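Local coordinates for protein complement factor MASP-3 (Homo sapiens, PDB 3DEM) that associates with mannan-binding lectin and ficolins through its calcium-binding CUB1-EGF-CUB2 region, as a modular serine protease of the complement system, at residues Y58-V61 with Q66-A69; V164-N169 with T179-P184; I228-G233 with G238-E243. All blocks are in the same frame, centred on the assembly; numbering follows the deposited sequence.

Contact 1: residues Y58-V61 with Q66-A69; sequences YVKV and QVLA
The carbonyl group of Val61 takes two donors in its own plane, Leu68 N and Ala69 N. Leu68 N lies 2.8 Å from Val61 O, with a bent N-H...O angle of 135°; Ala69 N is 3.0 Å from the same Val61 O and straighter, at 159°. In return Val61 N reaches Ala69 O at 2.7 Å, tilted from that carbonyl's plane. Three bonds thus lock one residue of strand 58-61 against two of its neighbour. At the other end, the edge of the Tyr58 ring meets Lys60 N in plane.

The side chains sort to two faces. Val61 and Ala69 share one, with Val61 CB 4.5 Å from Ala69 CB. Val61 CG1, anti to the backbone N (chi1 -179°), meets Leu68 CD1 at 4.2 Å. On the other face the extended Lys60 chain crosses Val67 at about a right angle, its CE 3.7 Å from Val67 CG2. Val61 packs on Met95 of the adjacent strand and on Leu41 of the facing sheet. Leu68 and Ala69 facing a single Val61 is a classic beta bulge, here in strand 67-71, the outer strand of its sheet within the chain, at the hairpin 58-62/67-71 of a CUB-domain beta sandwich.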
loop_
_atom_site.group_PDB
_atom_site.type_symbol
_atom_site.label_atom_id
_atom_site.label_comp_id
_atom_site.label_asym_id
_atom_site.label_seq_id
_atom_site.Cartn_x
_atom_site.Cartn_y
_atom_site.Cartn_z
ATOM N N TYR A 58 26.338 0.074 -18.075
ATOM C CA TYR A 58 25.012 -0.437 -17.759
ATOM C C TYR A 58 24.572 -0.283 -16.309
ATOM O O TYR A 58 25.390 -0.135 -15.395
ATOM C CB TYR A 58 24.896 -1.906 -18.168
ATOM C CG TYR A 58 25.841 -2.836 -17.445
ATOM C CD1 TYR A 58 25.545 -3.305 -16.171
ATOM C CD2 TYR A 58 27.022 -3.262 -18.043
ATOM C CE1 TYR A 58 26.401 -4.164 -15.506
ATOM C CE2 TYR A 58 27.882 -4.126 -17.389
ATOM C CZ TYR A 58 27.563 -4.571 -16.121
ATOM O OH TYR A 58 28.412 -5.425 -15.462
ATOM N N VAL A 59 23.257 -0.296 -16.124
ATOM C CA VAL A 59 22.656 -0.463 -14.816
ATOM C C VAL A 59 21.899 -1.783 -14.848
ATOM O O VAL A 59 20.933 -1.942 -15.594
ATOM C CB VAL A 59 21.701 0.697 -14.448
ATOM C CG1 VAL A 59 20.941 0.374 -13.169
ATOM C CG2 VAL A 59 22.471 2.010 -14.298
ATOM N N LYS A 60 22.362 -2.737 -14.053
ATOM C CA LYS A 60 21.801 -4.079 -14.036
ATOM C C LYS A 60 20.981 -4.266 -12.761
ATOM O O LYS A 60 21.475 -4.037 -11.652
ATOM C CB LYS A 60 22.938 -5.098 -14.092
ATOM C CG LYS A 60 22.518 -6.545 -14.249
ATOM C CD LYS A 60 23.749 -7.448 -14.240
ATOM C CE LYS A 60 23.413 -8.871 -14.657
ATOM N NZ LYS A 60 24.633 -9.731 -14.805
ATOM N N VAL A 61 19.727 -4.672 -12.919
ATOM C CA VAL A 61 18.849 -4.913 -11.777
ATOM C C VAL A 61 18.504 -6.390 -11.708
ATOM O O VAL A 61 17.947 -6.949 -12.658
ATOM C CB VAL A 61 17.542 -4.096 -11.884
ATOM C CG1 VAL A 61 16.655 -4.345 -10.671
ATOM C CG2 VAL A 61 17.852 -2.606 -12.038
ATOM N N GLN A 66 18.144 -14.283 -10.694
ATOM C CA GLN A 66 17.343 -13.830 -11.823
ATOM C C GLN A 66 17.648 -12.375 -12.171
ATOM O O GLN A 66 17.567 -11.499 -11.316
ATOM C CB GLN A 66 15.859 -13.997 -11.476
ATOM C CG GLN A 66 14.866 -13.453 -12.494
ATOM C CD GLN A 66 13.423 -13.597 -12.018
ATOM O OE1 GLN A 66 13.123 -14.410 -11.139
ATOM N NE2 GLN A 66 12.524 -12.801 -12.593
ATOM N N VAL A 67 17.998 -12.123 -13.428
ATOM C CA VAL A 67 18.204 -10.759 -13.895
ATOM C C VAL A 67 16.867 -10.150 -14.308
ATOM O O VAL A 67 16.198 -10.651 -15.209
ATOM C CB VAL A 67 19.211 -10.692 -15.065
ATOM C CG1 VAL A 67 19.324 -9.267 -15.603
ATOM C CG2 VAL A 67 20.570 -11.202 -14.617
ATOM N N LEU A 68 16.485 -9.072 -13.632
ATOM C CA LEU A 68 15.199 -8.427 -13.867
ATOM C C LEU A 68 15.236 -7.449 -15.037
ATOM O O LEU A 68 14.304 -7.402 -15.843
ATOM C CB LEU A 68 14.728 -7.704 -12.603
ATOM C CG LEU A 68 14.599 -8.557 -11.340
ATOM C CD1 LEU A 68 14.250 -7.695 -10.137
ATOM C CD2 LEU A 68 13.565 -9.649 -11.532
ATOM N N ALA A 69 16.311 -6.668 -15.120
ATOM C CA ALA A 69 16.433 -5.660 -16.161
ATOM C C ALA A 69 17.869 -5.188 -16.325
ATOM O O ALA A 69 18.653 -5.233 -15.382
ATOM C CB ALA A 69 15.512 -4.479 -15.865
#

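Contact 2: residues V164-N169 with T179-P184; sequences VECSDN and TSPDFP
Pro181 buries the most surface here, and its ring meets two side chains of 164-169 at once. Pro181 CG is the atom that does most of the touching: Cys166 CB lies 3.9 Å from Pro181 CG, and Val164 CG2 lies 4.1 Å from it. Val164 CG2 also reaches along the ring to Pro181 CB at 4.2 Å. With CG1 of Val164 anti to the carbonyl carbon (chi1 -64°), CG2 is left between the backbone N and the carbonyl carbon, turned to the proline, and the two side chains meet at a slant. The contact is apolar and small, 85 Å² in all, with the backbones well separated: Cys166 CA and Pro181 CA are 7.0 Å apart.

Pro181 is the second residue of a type II beta turn from Ser180 to Phe183, in which Asp182 takes the positive phi. Ser180 O receives Phe183 N at 3.1 Å and Thr179 OG1 at 2.8 Å, the two donors arriving from opposite faces of its plane, so the bend that presents the proline is gripped twice. Cys166 is tied to Cys193 by the disulfide near the start of the second CUB domain, and Pro181 touches Cys193 as well, along with Pro188 and Tyr195. Val164 also packs on Tyr153, which belongs to the EGF-like domain, and on Pro188.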
loop_
_atom_site.group_PDB
_atom_site.type_symbol
_atom_site.label_atom_id
_atom_site.label_comp_id
_atom_site.label_asym_id
_atom_site.label_seq_id
_atom_site.Cartn_x
_atom_site.Cartn_y
_atom_site.Cartn_z
ATOM N N VAL A 164 -16.340 -26.824 11.878
ATOM C CA VAL A 164 -17.563 -26.535 12.618
ATOM C C VAL A 164 -17.669 -27.441 13.827
ATOM O O VAL A 164 -17.000 -28.470 13.905
ATOM C CB VAL A 164 -18.838 -26.756 11.761
ATOM C CG1 VAL A 164 -18.886 -25.784 10.597
ATOM C CG2 VAL A 164 -18.924 -28.207 11.280
ATOM N N GLU A 165 -18.514 -27.054 14.774
ATOM C CA GLU A 165 -18.934 -27.970 15.817
ATOM C C GLU A 165 -20.149 -28.706 15.284
ATOM O O GLU A 165 -21.125 -28.078 14.877
ATOM C CB GLU A 165 -19.256 -27.220 17.110
ATOM C CG GLU A 165 -18.015 -26.774 17.893
ATOM C CD GLU A 165 -17.046 -27.924 18.198
ATOM O OE1 GLU A 165 -15.833 -27.664 18.311
ATOM O OE2 GLU A 165 -17.481 -29.094 18.322
ATOM N N CYS A 166 -20.079 -30.033 15.251
ATOM C CA CYS A 166 -21.156 -30.836 14.673
ATOM C C CYS A 166 -21.447 -32.088 15.508
ATOM O O CYS A 166 -21.799 -33.138 14.969
ATOM C CB CYS A 166 -20.809 -31.219 13.223
ATOM S SG CYS A 166 -19.084 -31.759 13.002
ATOM N N SER A 167 -21.307 -31.965 16.824
ATOM C CA SER A 167 -21.457 -33.112 17.711
ATOM C C SER A 167 -22.505 -32.916 18.796
ATOM O O SER A 167 -22.790 -33.843 19.552
ATOM C CB SER A 167 -20.115 -33.460 18.356
ATOM O OG SER A 167 -19.180 -33.866 17.371
ATOM N N ASP A 168 -23.064 -31.713 18.885
ATOM C CA ASP A 168 -24.064 -31.419 19.911
ATOM C C ASP A 168 -25.439 -31.930 19.516
ATOM O O ASP A 168 -26.351 -31.152 19.261
ATOM C CB ASP A 168 -24.113 -29.920 20.213
ATOM C CG ASP A 168 -22.930 -29.461 21.034
ATOM O OD1 ASP A 168 -22.029 -30.294 21.282
ATOM O OD2 ASP A 168 -22.893 -28.275 21.435
ATOM N N ASN A 169 -25.578 -33.249 19.470
ATOM C CA ASN A 169 -26.820 -33.865 19.039
ATOM C C ASN A 169 -27.121 -35.147 19.808
ATOM O O ASN A 169 -26.247 -35.718 20.462
ATOM C CB ASN A 169 -26.755 -34.159 17.543
ATOM C CG ASN A 169 -25.636 -35.133 17.196
ATOM O OD1 ASN A 169 -25.717 -36.321 17.505
ATOM N ND2 ASN A 169 -24.583 -34.628 16.559
ATOM N N THR A 179 -27.391 -35.855 8.541
ATOM C CA THR A 179 -26.610 -35.474 7.366
ATOM C C THR A 179 -25.259 -34.895 7.772
ATOM O O THR A 179 -25.057 -34.504 8.925
ATOM C CB THR A 179 -27.329 -34.409 6.485
ATOM O OG1 THR A 179 -27.217 -33.113 7.094
ATOM C CG2 THR A 179 -28.815 -34.752 6.240
ATOM N N SER A 180 -24.335 -34.847 6.815
ATOM C CA SER A 180 -23.127 -34.059 6.965
ATOM C C SER A 180 -23.516 -32.583 7.093
ATOM O O SER A 180 -24.575 -32.174 6.625
ATOM C CB SER A 180 -22.213 -34.274 5.757
ATOM O OG SER A 180 -22.906 -34.015 4.546
ATOM N N PRO A 181 -22.671 -31.774 7.750
ATOM C CA PRO A 181 -23.039 -30.369 7.953
ATOM C C PRO A 181 -23.253 -29.620 6.638
ATOM O O PRO A 181 -22.440 -29.736 5.719
ATOM C CB PRO A 181 -21.836 -29.796 8.715
ATOM C CG PRO A 181 -21.162 -30.987 9.320
ATOM C CD PRO A 181 -21.364 -32.097 8.349
ATOM N N ASP A 182 -24.353 -28.877 6.557
ATOM C CA ASP A 182 -24.688 -28.068 5.377
ATOM C C ASP A 182 -25.052 -28.894 4.125
ATOM O O ASP A 182 -25.173 -28.343 3.031
ATOM C CB ASP A 182 -23.561 -27.067 5.065
ATOM C CG ASP A 182 -24.083 -25.763 4.471
ATOM O OD1 ASP A 182 -25.317 -25.541 4.490
ATOM O OD2 ASP A 182 -23.261 -24.954 3.983
ATOM N N PHE A 183 -25.235 -30.206 4.289
ATOM C CA PHE A 183 -25.660 -31.070 3.182
ATOM C C PHE A 183 -26.837 -30.460 2.428
ATOM O O PHE A 183 -27.771 -29.956 3.053
ATOM C CB PHE A 183 -26.057 -32.461 3.707
ATOM C CG PHE A 183 -26.565 -33.398 2.634
ATOM C CD1 PHE A 183 -25.679 -34.187 1.910
ATOM C CD2 PHE A 183 -27.923 -33.487 2.350
ATOM C CE1 PHE A 183 -26.128 -35.047 0.919
ATOM C CE2 PHE A 183 -28.389 -34.347 1.355
ATOM C CZ PHE A 183 -27.479 -35.138 0.643
ATOM N N PRO A 184 -26.815 -30.525 1.081
ATOM C CA PRO A 184 -25.785 -31.112 0.229
ATOM C C PRO A 184 -24.757 -30.100 -0.301
ATOM O O PRO A 184 -24.159 -30.318 -1.355
ATOM C CB PRO A 184 -26.604 -31.669 -0.935
ATOM C CG PRO A 184 -27.736 -30.655 -1.088
ATOM C CD PRO A 184 -27.943 -30.009 0.279
#

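Contact 3: residues I228-G233 with G238-E243; sequences IKIKVG and GPFCGE
Phe240 carries this contact, and its side chain can be traced outward from the backbone. Phe240 CB stands 4.3 Å from Ile228 CB, on the same face of the sheet. CG lies anti to the carbonyl carbon and beside the backbone N (chi1 -59°), which lays the ring back over its own strand, toward Gly238. Phe240 CD1 then passes Ile228 O at 3.7 Å, and further out Phe240 CE1 meets Ile230 CD1 at 4.2 Å; both partners approach the ring obliquely. One ring face is covered by its own strand, with Gly238 CA 3.5 Å above the centre of the Phe240 ring.

At the backbone, Ile228 and Phe240 form an antiparallel hydrogen-bonded pair. Ile228 N is 3.0 Å from Phe240 O, in the carbonyl plane and on a lone pair, with an N-H...O angle of 161°; Phe240 N is 2.8 Å from Ile228 O, at 151°. Strands 227-232 and 235-240 make a hairpin at the margin of one sheet of the second CUB domain's beta sandwich, with 235-240 outermost within the chain. Ile228 and Ile230 reach inward, Ile228 onto Phe209 and Ile230 onto Leu207 of the facing sheet.

Ile228 O has a further, weaker neighbour in Pro239 CA, a CA-H...O contact of 3.3 Å. The peptide bond between Gly238 and Pro239 is cis, and the backbone of Ile230 bonds to Leu237, consistent with a one-residue slip in pairing at this point. On the face away from Phe240, Lys229 CG lies 4.5 Å from Pro239 CB. Just past the paired strand, Cys241 is joined by a disulfide to Cys223.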
loop_
_atom_site.group_PDB
_atom_site.type_symbol
_atom_site.label_atom_id
_atom_site.label_comp_id
_atom_site.label_asym_id
_atom_site.label_seq_id
_atom_site.Cartn_x
_atom_site.Cartn_y
_atom_site.Cartn_z
ATOM N N ILE A 228 -16.728 -41.997 6.995
ATOM C CA ILE A 228 -17.697 -42.303 8.021
ATOM C C ILE A 228 -17.294 -43.620 8.671
ATOM O O ILE A 228 -16.934 -44.578 7.980
ATOM C CB ILE A 228 -19.108 -42.496 7.417
ATOM C CG1 ILE A 228 -19.636 -41.189 6.832
ATOM C CG2 ILE A 228 -20.078 -43.032 8.467
ATOM C CD1 ILE A 228 -20.996 -41.331 6.177
ATOM N N LYS A 229 -17.332 -43.648 9.998
ATOM C CA LYS A 229 -17.274 -44.885 10.752
ATOM C C LYS A 229 -18.579 -44.972 11.539
ATOM O O LYS A 229 -19.115 -43.955 11.994
ATOM C CB LYS A 229 -16.107 -44.877 11.737
ATOM C CG LYS A 229 -14.732 -45.095 11.130
ATOM C CD LYS A 229 -13.650 -44.730 12.157
ATOM C CE LYS A 229 -12.246 -45.107 11.691
ATOM N NZ LYS A 229 -11.221 -44.863 12.763
ATOM N N ILE A 230 -19.083 -46.185 11.702
ATOM C CA ILE A 230 -20.306 -46.395 12.452
ATOM C C ILE A 230 -20.070 -47.450 13.516
ATOM O O ILE A 230 -19.838 -48.618 13.200
ATOM C CB ILE A 230 -21.455 -46.842 11.538
ATOM C CG1 ILE A 230 -21.710 -45.791 10.446
ATOM C CG2 ILE A 230 -22.704 -47.119 12.365
ATOM C CD1 ILE A 230 -22.775 -46.189 9.440
ATOM N N LYS A 231 -20.116 -47.036 14.778
ATOM C CA LYS A 231 -19.944 -47.979 15.871
ATOM C C LYS A 231 -21.281 -48.484 16.404
ATOM O O LYS A 231 -22.122 -47.705 16.855
ATOM C CB LYS A 231 -19.107 -47.384 17.010
ATOM C CG LYS A 231 -18.895 -48.362 18.153
ATOM C CD LYS A 231 -17.812 -47.914 19.119
ATOM C CE LYS A 231 -17.547 -48.988 20.157
ATOM N NZ LYS A 231 -16.622 -48.538 21.226
ATOM N N VAL A 232 -21.465 -49.794 16.330
ATOM C CA VAL A 232 -22.636 -50.443 16.903
ATOM C C VAL A 232 -22.146 -51.625 17.729
ATOM O O VAL A 232 -21.393 -52.463 17.238
ATOM C CB VAL A 232 -23.655 -50.871 15.813
ATOM C CG1 VAL A 232 -22.951 -51.179 14.502
ATOM C CG2 VAL A 232 -24.498 -52.054 16.278
ATOM N N GLY A 233 -22.541 -51.664 18.997
ATOM C CA GLY A 233 -21.990 -52.642 19.931
ATOM C C GLY A 233 -20.499 -52.406 20.046
ATOM O O GLY A 233 -20.047 -51.264 19.964
ATOM N N GLY A 238 -17.069 -49.679 8.544
ATOM C CA GLY A 238 -16.389 -48.693 7.727
ATOM C C GLY A 238 -14.900 -48.955 7.737
ATOM O O GLY A 238 -14.469 -50.045 8.093
ATOM N N PRO A 239 -14.098 -47.947 7.364
ATOM C CA PRO A 239 -14.565 -46.609 6.996
ATOM C C PRO A 239 -15.281 -46.562 5.640
ATOM O O PRO A 239 -15.032 -47.387 4.769
ATOM C CB PRO A 239 -13.276 -45.785 6.955
ATOM C CG PRO A 239 -12.192 -46.781 6.694
ATOM C CD PRO A 239 -12.632 -48.076 7.300
ATOM N N PHE A 240 -16.177 -45.595 5.478
ATOM C CA PHE A 240 -16.916 -45.448 4.232
ATOM C C PHE A 240 -16.587 -44.116 3.583
ATOM O O PHE A 240 -16.539 -43.080 4.252
ATOM C CB PHE A 240 -18.428 -45.533 4.470
ATOM C CG PHE A 240 -18.874 -46.820 5.104
ATOM C CD1 PHE A 240 -19.439 -46.824 6.369
ATOM C CD2 PHE A 240 -18.720 -48.028 4.436
ATOM C CE1 PHE A 240 -19.855 -48.010 6.958
ATOM C CE2 PHE A 240 -19.126 -49.216 5.019
ATOM C CZ PHE A 240 -19.697 -49.207 6.281
ATOM N N CYS A 241 -16.357 -44.153 2.276
ATOM C CA CYS A 241 -16.117 -42.942 1.508
ATOM C C CYS A 241 -16.498 -43.207 0.053
ATOM O O CYS A 241 -17.000 -44.283 -0.276
ATOM C CB CYS A 241 -14.652 -42.512 1.623
ATOM S SG CYS A 241 -13.493 -43.768 1.067
ATOM N N GLY A 242 -16.281 -42.223 -0.813
ATOM C CA GLY A 242 -16.530 -42.403 -2.242
ATOM C C GLY A 242 -17.853 -41.852 -2.747
ATOM O O GLY A 242 -18.490 -41.025 -2.097
ATOM N N GLU A 243 -18.260 -42.325 -3.923
ATOM C CA GLU A 243 -19.447 -41.823 -4.612
ATOM C C GLU A 243 -20.637 -42.759 -4.469
ATOM O O GLU A 243 -21.735 -42.455 -4.921
ATOM C CB GLU A 243 -19.142 -41.619 -6.098
ATOM C CG GLU A 243 -18.090 -40.553 -6.358
ATOM C CD GLU A 243 -17.459 -40.669 -7.734
ATOM O OE1 GLU A 243 -18.208 -40.744 -8.731
ATOM O OE2 GLU A 243 -16.207 -40.686 -7.813
#

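How the contacts relate
Contacts 1 and 3 are equivalent hairpins of the two CUB domains: each pairs the second-to-last strand of a four-stranded antiparallel sheet with its outermost one. They lie on opposite sides of the chain's centre, about 59 Å apart between centres, with the EGF domain between them in sequence. Contact 2 belongs with contact 3 in the second CUB domain. Their centres are about 16 Å apart and their nearest atoms about 7 Å, without touching; Trp271 links them, bonding to Ser180 and packing on Ile228. In each contact one side chain, Val59, Pro181 or Ile228, lies about 12 Å from a bound calcium ion, and none is a ligand.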